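Local coordinates for D7 protein (Anopheles stephensi, PDB 3NGV), which binds and sequesters cysteinyl leukotrienes and thromboxane A2 analogues, so that the mosquito's blood meal is less hindered by the host response, at residues Asp72-Gln77 with Arg128-Gly133; Lys97-Ala102 with Asn114-Val119. All blocks are in the same frame, centred on the assembly; numbering follows the deposited sequence.

Contact 1. Residues Asp72-Gln77 with Arg128-Gly133; sequences DRIPVQ and RQLYHG
Where the last turn of helix 109-130 unwinds, Gln77 from the first turns of helix 73-85 comes alongside Leu130, their CA atoms 6.3 Å apart, and Tyr131 is the first residue to leave helical backbone angles. Gln77 carries most of the contact. Its CG stands anti to the backbone N (chi1 -177°), which sends the side chain across to the helix end, and a bend at chi2 (72°) lays the amide over Tyr131. There amide and ring planes stack 13° apart, with CG making a CH-pi contact 3.7 Å from the ring centroid of Tyr131. The amide nitrogen NE2 gives a fairly straight hydrogen bond to Leu130 O at 3.0 Å; the acceptor lies in the amide plane, although the donor is tilted away from the carbonyl plane. A water donates both to this oxygen, its second bond, and to Gln77 O. Gln77 OE1 accepts from Leu6 N, and with both ends of the amide bonded its rotation is fixed. The His132 ring comes obliquely to Gln77 NE2 without bonding to it; His132 NE2 is hydrogen-bonded to Leu6 O instead. On the apolar side Ile74 CG2 meets Leu130 CD1 at 4.0 Å, the two side chains crossing at about a right angle. Past Tyr131 the chain turns back through a left-handed His132, closed by a 6→1 bond from Gly133 N to Arg128 O at 2.8 Å; Gly133 O meets the edge of the Arg128 guanidinium, which holds it side-on through NE and NH2. Gly133 and Trp39, on which Arg128 makes a cation-pi contact, both bind leukotriene C4. The N-terminal segment around Trp3, Ala5 and Leu6 packs against Gln77, and helix 89-100 lies against Ile74 through Val92, Tyr95 and Leu99.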
ATOM      1  N   ASP A  72      16.697  -9.509  12.072  1.00 10.78           N
ATOM      2  CA  ASP A  72      17.318  -8.242  12.523  1.00 11.15           C
ATOM      3  C   ASP A  72      16.472  -6.960  12.287  1.00 10.25           C
ATOM      4  O   ASP A  72      16.770  -5.899  12.814  1.00 11.06           O
ATOM      5  CB  ASP A  72      18.774  -8.068  11.989  1.00 11.91           C
ATOM      6  CG  ASP A  72      18.858  -7.931  10.461  1.00 18.34           C
ATOM      7  OD1 ASP A  72      17.829  -7.966   9.716  1.00 17.15           O
ATOM      8  OD2 ASP A  72      20.023  -7.840   9.930  1.00 19.61           O
ATOM      9  N   ARG A  73      15.346  -7.094  11.572  1.00  9.58           N
ATOM     10  CA  ARG A  73      14.453  -5.951  11.375  1.00  7.43           C
ATOM     11  C   ARG A  73      13.463  -5.775  12.484  1.00  8.15           C
ATOM     12  O   ARG A  73      12.986  -4.669  12.729  1.00  9.67           O
ATOM     13  CB  ARG A  73      13.716  -6.105   9.992  1.00  8.10           C
ATOM     14  CG  ARG A  73      14.874  -6.066   8.928  1.00  7.92           C
ATOM     15  CD  ARG A  73      14.172  -6.121   7.552  1.00  7.93           C
ATOM     16  NE  ARG A  73      15.223  -6.193   6.511  1.00  9.87           N
ATOM     17  CZ  ARG A  73      14.988  -6.390   5.202  1.00 12.11           C
ATOM     18  NH1 ARG A  73      13.782  -6.701   4.714  1.00  9.71           N
ATOM     19  NH2 ARG A  73      16.035  -6.395   4.344  1.00 13.78           N
ATOM     20  N   ILE A  74      13.205  -6.859  13.209  1.00  8.76           N
ATOM     21  CA  ILE A  74      12.275  -6.812  14.368  1.00  8.89           C
ATOM     22  C   ILE A  74      12.698  -5.697  15.397  1.00 10.14           C
ATOM     23  O   ILE A  74      11.894  -4.841  15.735  1.00  9.66           O
ATOM     24  CB  ILE A  74      12.111  -8.207  14.995  1.00  9.54           C
ATOM     25  CG1 ILE A  74      11.201  -9.026  14.049  1.00 11.62           C
ATOM     26  CG2 ILE A  74      11.458  -8.095  16.444  1.00  7.93           C
ATOM     27  CD1 ILE A  74      11.213 -10.570  14.458  1.00 18.72           C
ATOM     28  N   PRO A  75      13.944  -5.709  15.875  1.00 10.22           N
ATOM     29  CA  PRO A  75      14.292  -4.647  16.862  1.00 11.47           C
ATOM     30  C   PRO A  75      14.288  -3.254  16.261  1.00 11.73           C
ATOM     31  O   PRO A  75      14.035  -2.302  16.967  1.00 11.67           O
ATOM     32  CB  PRO A  75      15.746  -5.000  17.281  1.00 13.13           C
ATOM     33  CG  PRO A  75      16.276  -6.040  16.195  1.00 11.15           C
ATOM     34  CD  PRO A  75      14.992  -6.751  15.745  1.00 10.34           C
ATOM     35  N   VAL A  76      14.619  -3.157  14.951  1.00 10.12           N
ATOM     36  CA  VAL A  76      14.557  -1.865  14.232  1.00 10.18           C
ATOM     37  C   VAL A  76      13.106  -1.336  14.131  1.00  9.52           C
ATOM     38  O   VAL A  76      12.846  -0.165  14.433  1.00  9.22           O
ATOM     39  CB  VAL A  76      15.178  -1.956  12.800  1.00 10.75           C
ATOM     40  CG1 VAL A  76      15.109  -0.574  12.070  1.00 10.06           C
ATOM     41  CG2 VAL A  76      16.672  -2.490  12.854  1.00 11.84           C
ATOM     42  N   GLN A  77      12.184  -2.219  13.743  1.00  8.06           N
ATOM     43  CA  GLN A  77      10.728  -1.862  13.759  1.00  8.63           C
ATOM     44  C   GLN A  77      10.270  -1.406  15.164  1.00  8.77           C
ATOM     45  O   GLN A  77       9.636  -0.358  15.343  1.00  9.54           O
ATOM     46  CB  GLN A  77       9.908  -3.040  13.267  1.00  9.02           C
ATOM     47  CG  GLN A  77       8.409  -2.670  13.217  1.00  7.68           C
ATOM     48  CD  GLN A  77       8.127  -1.685  12.048  1.00  7.46           C
ATOM     49  OE1 GLN A  77       8.925  -1.551  11.107  1.00  9.51           O
ATOM     50  NE2 GLN A  77       6.970  -1.023  12.103  1.00  7.50           N
ATOM     51  N   ARG A 128       1.525  -7.379  16.226  1.00  7.67           N
ATOM     52  CA  ARG A 128       0.476  -6.420  15.831  1.00  7.79           C
ATOM     53  C   ARG A 128       0.792  -5.064  16.447  1.00  9.24           C
ATOM     54  O   ARG A 128       0.505  -4.036  15.863  1.00  9.26           O
ATOM     55  CB  ARG A 128      -0.881  -6.930  16.320  1.00  8.18           C
ATOM     56  CG  ARG A 128      -1.282  -8.207  15.648  1.00  7.92           C
ATOM     57  CD  ARG A 128      -2.763  -8.564  16.071  1.00 10.80           C
ATOM     58  NE  ARG A 128      -3.736  -7.616  15.515  1.00  9.93           N
ATOM     59  CZ  ARG A 128      -5.051  -7.749  15.743  1.00 10.59           C
ATOM     60  NH1 ARG A 128      -5.472  -8.756  16.544  1.00 14.10           N
ATOM     61  NH2 ARG A 128      -5.925  -6.914  15.184  1.00 10.95           N
ATOM     62  N   GLN A 129       1.477  -5.043  17.620  1.00  8.45           N
ATOM     63  CA  GLN A 129       1.966  -3.796  18.144  1.00  8.63           C
ATOM     64  C   GLN A 129       3.093  -3.218  17.315  1.00  8.36           C
ATOM     65  O   GLN A 129       3.059  -2.045  16.892  1.00  8.99           O
ATOM     66  CB  GLN A 129       2.429  -4.000  19.625  1.00  8.56           C
ATOM     67  CG  GLN A 129       1.222  -4.252  20.555  1.00 11.58           C
ATOM     68  CD  GLN A 129       0.197  -3.038  20.546  1.00 16.56           C
ATOM     69  OE1 GLN A 129       0.597  -1.850  20.770  1.00 18.95           O
ATOM     70  NE2 GLN A 129      -1.096  -3.342  20.271  1.00 15.12           N
ATOM     71  N   LEU A 130       4.062  -4.066  16.981  1.00  7.01           N
ATOM     72  CA  LEU A 130       5.229  -3.566  16.287  1.00  5.68           C
ATOM     73  C   LEU A 130       4.891  -3.067  14.870  1.00  8.05           C
ATOM     74  O   LEU A 130       5.403  -2.032  14.445  1.00  7.58           O
ATOM     75  CB  LEU A 130       6.299  -4.666  16.192  1.00  7.38           C
ATOM     76  CG  LEU A 130       6.834  -5.167  17.599  1.00  8.62           C
ATOM     77  CD1 LEU A 130       8.072  -6.016  17.207  1.00 10.01           C
ATOM     78  CD2 LEU A 130       7.345  -4.027  18.459  1.00 11.81           C
ATOM     79  N   TYR A 131       4.047  -3.835  14.154  1.00  6.82           N
ATOM     80  CA  TYR A 131       3.800  -3.542  12.745  1.00  7.03           C
ATOM     81  C   TYR A 131       2.354  -2.885  12.556  1.00  8.79           C
ATOM     82  O   TYR A 131       1.770  -2.976  11.467  1.00  7.88           O
ATOM     83  CB  TYR A 131       3.946  -4.838  11.889  1.00  8.01           C
ATOM     84  CG  TYR A 131       5.388  -5.273  11.741  1.00  6.64           C
ATOM     85  CD1 TYR A 131       6.218  -4.674  10.769  1.00  5.50           C
ATOM     86  CD2 TYR A 131       5.968  -6.167  12.703  1.00  8.66           C
ATOM     87  CE1 TYR A 131       7.579  -5.042  10.644  1.00  8.39           C
ATOM     88  CE2 TYR A 131       7.290  -6.558  12.559  1.00  8.69           C
ATOM     89  CZ  TYR A 131       8.071  -6.010  11.539  1.00  9.50           C
ATOM     90  OH  TYR A 131       9.374  -6.432  11.451  1.00  8.30           O
ATOM     91  N   HIS A 132       1.847  -2.184  13.564  1.00  7.49           N
ATOM     92  CA  HIS A 132       0.671  -1.292  13.393  1.00  9.33           C
ATOM     93  C   HIS A 132      -0.524  -2.081  12.868  1.00  8.89           C
ATOM     94  O   HIS A 132      -1.316  -1.611  12.034  1.00  9.69           O
ATOM     95  CB  HIS A 132       1.047  -0.121  12.434  1.00  8.84           C
ATOM     96  CG  HIS A 132       2.392   0.447  12.716  1.00  9.22           C
ATOM     97  ND1 HIS A 132       2.810   0.748  14.007  1.00 11.21           N
ATOM     98  CD2 HIS A 132       3.439   0.724  11.897  1.00  6.80           C
ATOM     99  CE1 HIS A 132       4.050   1.199  13.965  1.00  9.44           C
ATOM    100  NE2 HIS A 132       4.466   1.182  12.703  1.00 10.53           N
ATOM    101  N   GLY A 133      -0.654  -3.251  13.450  1.00  7.91           N
ATOM    102  CA  GLY A 133      -1.666  -4.233  13.107  1.00  9.14           C
ATOM    103  C   GLY A 133      -2.950  -4.158  13.946  1.00 10.35           C
ATOM    104  O   GLY A 133      -3.689  -5.114  13.935  1.00 10.89           O
TER
HETATM  105  O   HOH W   1       7.013  -0.477  16.240  1.00 11.72           O

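Contact 2. Residues Lys97-Ala102 with Asn114-Val119; sequences KALAAA and NAYLPV
Two helices of the PBP/GOBP-like helical fold, 89-100 and 109-130, meet here through small apolar side chains, close to the connection that joins them in sequence. Ala98 faces Val119, with CA atoms 6.1 Å apart, and beyond the end of the first helix Ala102 faces Ala115 with CA atoms only 5.3 Å apart. Methyl-sized side chains permit this approach: Ala102 CB lies 4.1 Å from Ala115 CB and also rests against the Ala115 carbonyl oxygen. Val119 sets both its branches against Ala98. Its CG2, anti to the carbonyl carbon, reaches Ala98 O at 3.8 Å, while CG1, anti to the backbone N (chi1 175°), looks toward Ala98 CB from 4.3 Å. Leu99 points less directly at the partner helix, but its end swings across, and CD1 meets the edge of the Tyr116 ring, close to the ring plane, 3.8 Å from CD1 of Tyr116. The contact is thus methyl against ring edge, with CE1 of Tyr116 almost as near, and the ring face takes no part in it. The polar end of this tyrosine is satisfied on the same helix pair, since Tyr116 OH is hydrogen-bonded to Tyr95 OH from helix 89-100. Around Pro118 helix 109-130 is kinked: Pro118 has no N-H to give, and Val119 N makes only a weak bond to Tyr116 O, three residues back. The Tyr116 side chain is about 7 Å from that of Trp39, which binds leukotriene C4, so the contact lies close to the binding region. Phe69 of strand 68-69 lies against Leu99, Ala102 and Ala115, Ile61 touches Leu99 from a loop, and the next turns of helix 109-130 bring Arg122 and Phe123 onto Ala98.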
ATOM      1  N   LYS A  97      14.641 -13.866  18.512  1.00 10.47           N
ATOM      2  CA  LYS A  97      15.270 -15.192  18.629  1.00 12.01           C
ATOM      3  C   LYS A  97      14.467 -16.244  17.832  1.00 12.09           C
ATOM      4  O   LYS A  97      15.052 -17.138  17.199  1.00 13.23           O
ATOM      5  CB  LYS A  97      15.366 -15.606  20.101  1.00 10.92           C
ATOM      6  CG  LYS A  97      16.451 -14.746  20.857  1.00 13.15           C
ATOM      7  CD  LYS A  97      16.459 -15.332  22.296  1.00 16.46           C
ATOM      8  CE  LYS A  97      17.420 -14.617  23.176  1.00 19.59           C
ATOM      9  NZ  LYS A  97      17.254 -15.215  24.554  1.00 20.71           N
ATOM     10  N   ALA A  98      13.159 -16.216  18.069  1.00 11.87           N
ATOM     11  CA  ALA A  98      12.246 -17.249  17.513  1.00 12.05           C
ATOM     12  C   ALA A  98      12.325 -17.124  15.987  1.00 10.87           C
ATOM     13  O   ALA A  98      12.475 -18.143  15.296  1.00 12.00           O
ATOM     14  CB  ALA A  98      10.825 -17.046  18.001  1.00 10.71           C
ATOM     15  N   LEU A  99      12.239 -15.887  15.461  1.00 10.26           N
ATOM     16  CA  LEU A  99      12.302 -15.783  13.993  1.00 11.43           C
ATOM     17  C   LEU A  99      13.669 -16.219  13.420  1.00 13.93           C
ATOM     18  O   LEU A  99      13.757 -16.828  12.326  1.00 12.84           O
ATOM     19  CB  LEU A  99      11.891 -14.372  13.559  1.00 11.42           C
ATOM     20  CG  LEU A  99      11.760 -14.250  12.037  1.00 12.83           C
ATOM     21  CD1 LEU A  99      10.654 -15.219  11.513  1.00 15.07           C
ATOM     22  CD2 LEU A  99      11.345 -12.828  11.766  1.00 17.00           C
ATOM     23  N   ALA A 100      14.743 -15.922  14.157  1.00 11.87           N
ATOM     24  CA  ALA A 100      16.078 -16.403  13.736  1.00 14.61           C
ATOM     25  C   ALA A 100      16.187 -17.894  13.630  1.00 17.09           C
ATOM     26  O   ALA A 100      17.000 -18.406  12.868  1.00 19.49           O
ATOM     27  CB  ALA A 100      17.169 -15.854  14.705  1.00 16.74           C
ATOM     28  N   ALA A 101      15.389 -18.623  14.382  1.00 17.27           N
ATOM     29  CA  ALA A 101      15.368 -20.056  14.287  1.00 18.22           C
ATOM     30  C   ALA A 101      14.585 -20.610  13.076  1.00 17.86           C
ATOM     31  O   ALA A 101      14.681 -21.807  12.762  1.00 21.75           O
ATOM     32  CB  ALA A 101      14.791 -20.620  15.596  1.00 17.98           C
ATOM     33  N   ALA A 102      13.777 -19.798  12.398  1.00 14.22           N
ATOM     34  CA  ALA A 102      12.891 -20.342  11.393  1.00 13.72           C
ATOM     35  C   ALA A 102      13.649 -20.572  10.105  1.00 15.20           C
ATOM     36  O   ALA A 102      14.607 -19.808   9.779  1.00 18.17           O
ATOM     37  CB  ALA A 102      11.692 -19.336  11.122  1.00 12.76           C
ATOM     38  N   ASN A 114       4.731 -22.566   6.794  1.00  9.65           N
ATOM     39  CA  ASN A 114       5.101 -23.573   7.807  1.00 10.85           C
ATOM     40  C   ASN A 114       6.186 -23.066   8.788  1.00  9.24           C
ATOM     41  O   ASN A 114       6.137 -23.363   9.989  1.00 10.71           O
ATOM     42  CB  ASN A 114       5.630 -24.826   7.137  1.00 10.38           C
ATOM     43  CG  ASN A 114       4.511 -25.678   6.498  1.00 11.96           C
ATOM     44  OD1 ASN A 114       3.312 -25.509   6.799  1.00 13.93           O
ATOM     45  ND2 ASN A 114       4.923 -26.556   5.579  1.00 11.89           N
ATOM     46  N   ALA A 115       7.167 -22.304   8.292  1.00  8.68           N
ATOM     47  CA  ALA A 115       8.275 -21.793   9.179  1.00  9.10           C
ATOM     48  C   ALA A 115       7.757 -20.723  10.145  1.00  9.10           C
ATOM     49  O   ALA A 115       8.153 -20.631  11.324  1.00 10.54           O
ATOM     50  CB  ALA A 115       9.363 -21.124   8.279  1.00  9.81           C
ATOM     51  N   TYR A 116       6.890 -19.847   9.592  1.00  7.90           N
ATOM     52  CA  TYR A 116       6.424 -18.695  10.383  1.00  7.30           C
ATOM     53  C   TYR A 116       5.306 -18.994  11.356  1.00  7.28           C
ATOM     54  O   TYR A 116       5.246 -18.356  12.410  1.00  8.92           O
ATOM     55  CB  TYR A 116       6.045 -17.468   9.466  1.00  6.23           C
ATOM     56  CG  TYR A 116       5.836 -16.224  10.323  1.00  5.50           C
ATOM     57  CD1 TYR A 116       6.944 -15.517  10.815  1.00  7.49           C
ATOM     58  CD2 TYR A 116       4.555 -15.715  10.522  1.00  6.82           C
ATOM     59  CE1 TYR A 116       6.798 -14.381  11.614  1.00  9.86           C
ATOM     60  CE2 TYR A 116       4.342 -14.522  11.274  1.00  7.01           C
ATOM     61  CZ  TYR A 116       5.501 -13.910  11.841  1.00  9.10           C
ATOM     62  OH  TYR A 116       5.335 -12.771  12.616  1.00  9.96           O
ATOM     63  N   LEU A 117       4.462 -20.004  11.072  1.00  7.64           N
ATOM     64  CA  LEU A 117       3.274 -20.253  11.883  1.00  8.65           C
ATOM     65  C   LEU A 117       3.594 -20.395  13.404  1.00  8.46           C
ATOM     66  O   LEU A 117       2.925 -19.774  14.223  1.00 10.46           O
ATOM     67  CB  LEU A 117       2.521 -21.450  11.352  1.00  8.78           C
ATOM     68  CG  LEU A 117       1.173 -21.717  12.047  1.00 12.30           C
ATOM     69  CD1 LEU A 117       0.209 -20.560  11.822  1.00 15.84           C
ATOM     70  CD2 LEU A 117       0.603 -22.993  11.489  1.00 13.77           C
ATOM     71  N   PRO A 118       4.603 -21.203  13.787  1.00 11.71           N
ATOM     72  CA  PRO A 118       4.862 -21.372  15.248  1.00 12.48           C
ATOM     73  C   PRO A 118       5.339 -20.077  15.856  1.00 12.12           C
ATOM     74  O   PRO A 118       5.054 -19.827  17.063  1.00 13.76           O
ATOM     75  CB  PRO A 118       5.968 -22.443  15.301  1.00 12.89           C
ATOM     76  CG  PRO A 118       6.492 -22.526  13.940  1.00 15.24           C
ATOM     77  CD  PRO A 118       5.409 -22.108  12.976  1.00  9.83           C
ATOM     78  N   VAL A 119       6.030 -19.232  15.061  1.00  9.89           N
ATOM     79  CA  VAL A 119       6.498 -17.959  15.597  1.00  8.81           C
ATOM     80  C   VAL A 119       5.265 -17.041  15.793  1.00  8.55           C
ATOM     81  O   VAL A 119       5.087 -16.397  16.843  1.00 10.57           O
ATOM     82  CB  VAL A 119       7.473 -17.308  14.613  1.00  8.96           C
ATOM     83  CG1 VAL A 119       7.885 -15.938  15.077  1.00 12.00           C
ATOM     84  CG2 VAL A 119       8.728 -18.233  14.420  1.00  9.59           C
TER

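In the fold
Helix 109-130 serves both contacts, at its C-terminal end in contact 1 and nearer its start in contact 2, and contact 2 is nested inside the loop that contact 1 closes. Helices 73-85 and 89-100, consecutive in sequence, are the partners. Both interfaces are largely buried, but contact 1 lies about 17 Å from the chain centre and contact 2 about 25 Å. The inner one mixes polar and apolar contacts, a glutamine amide bonding a helix-end carbonyl beside a ring face and an Ile-Leu pair; the outer one is apolar, alanine, valine and leucine packing on each other and on a tyrosine ring edge. Between them, Ile74 CD1 packs on Leu99 CD2 at 3.5 Å.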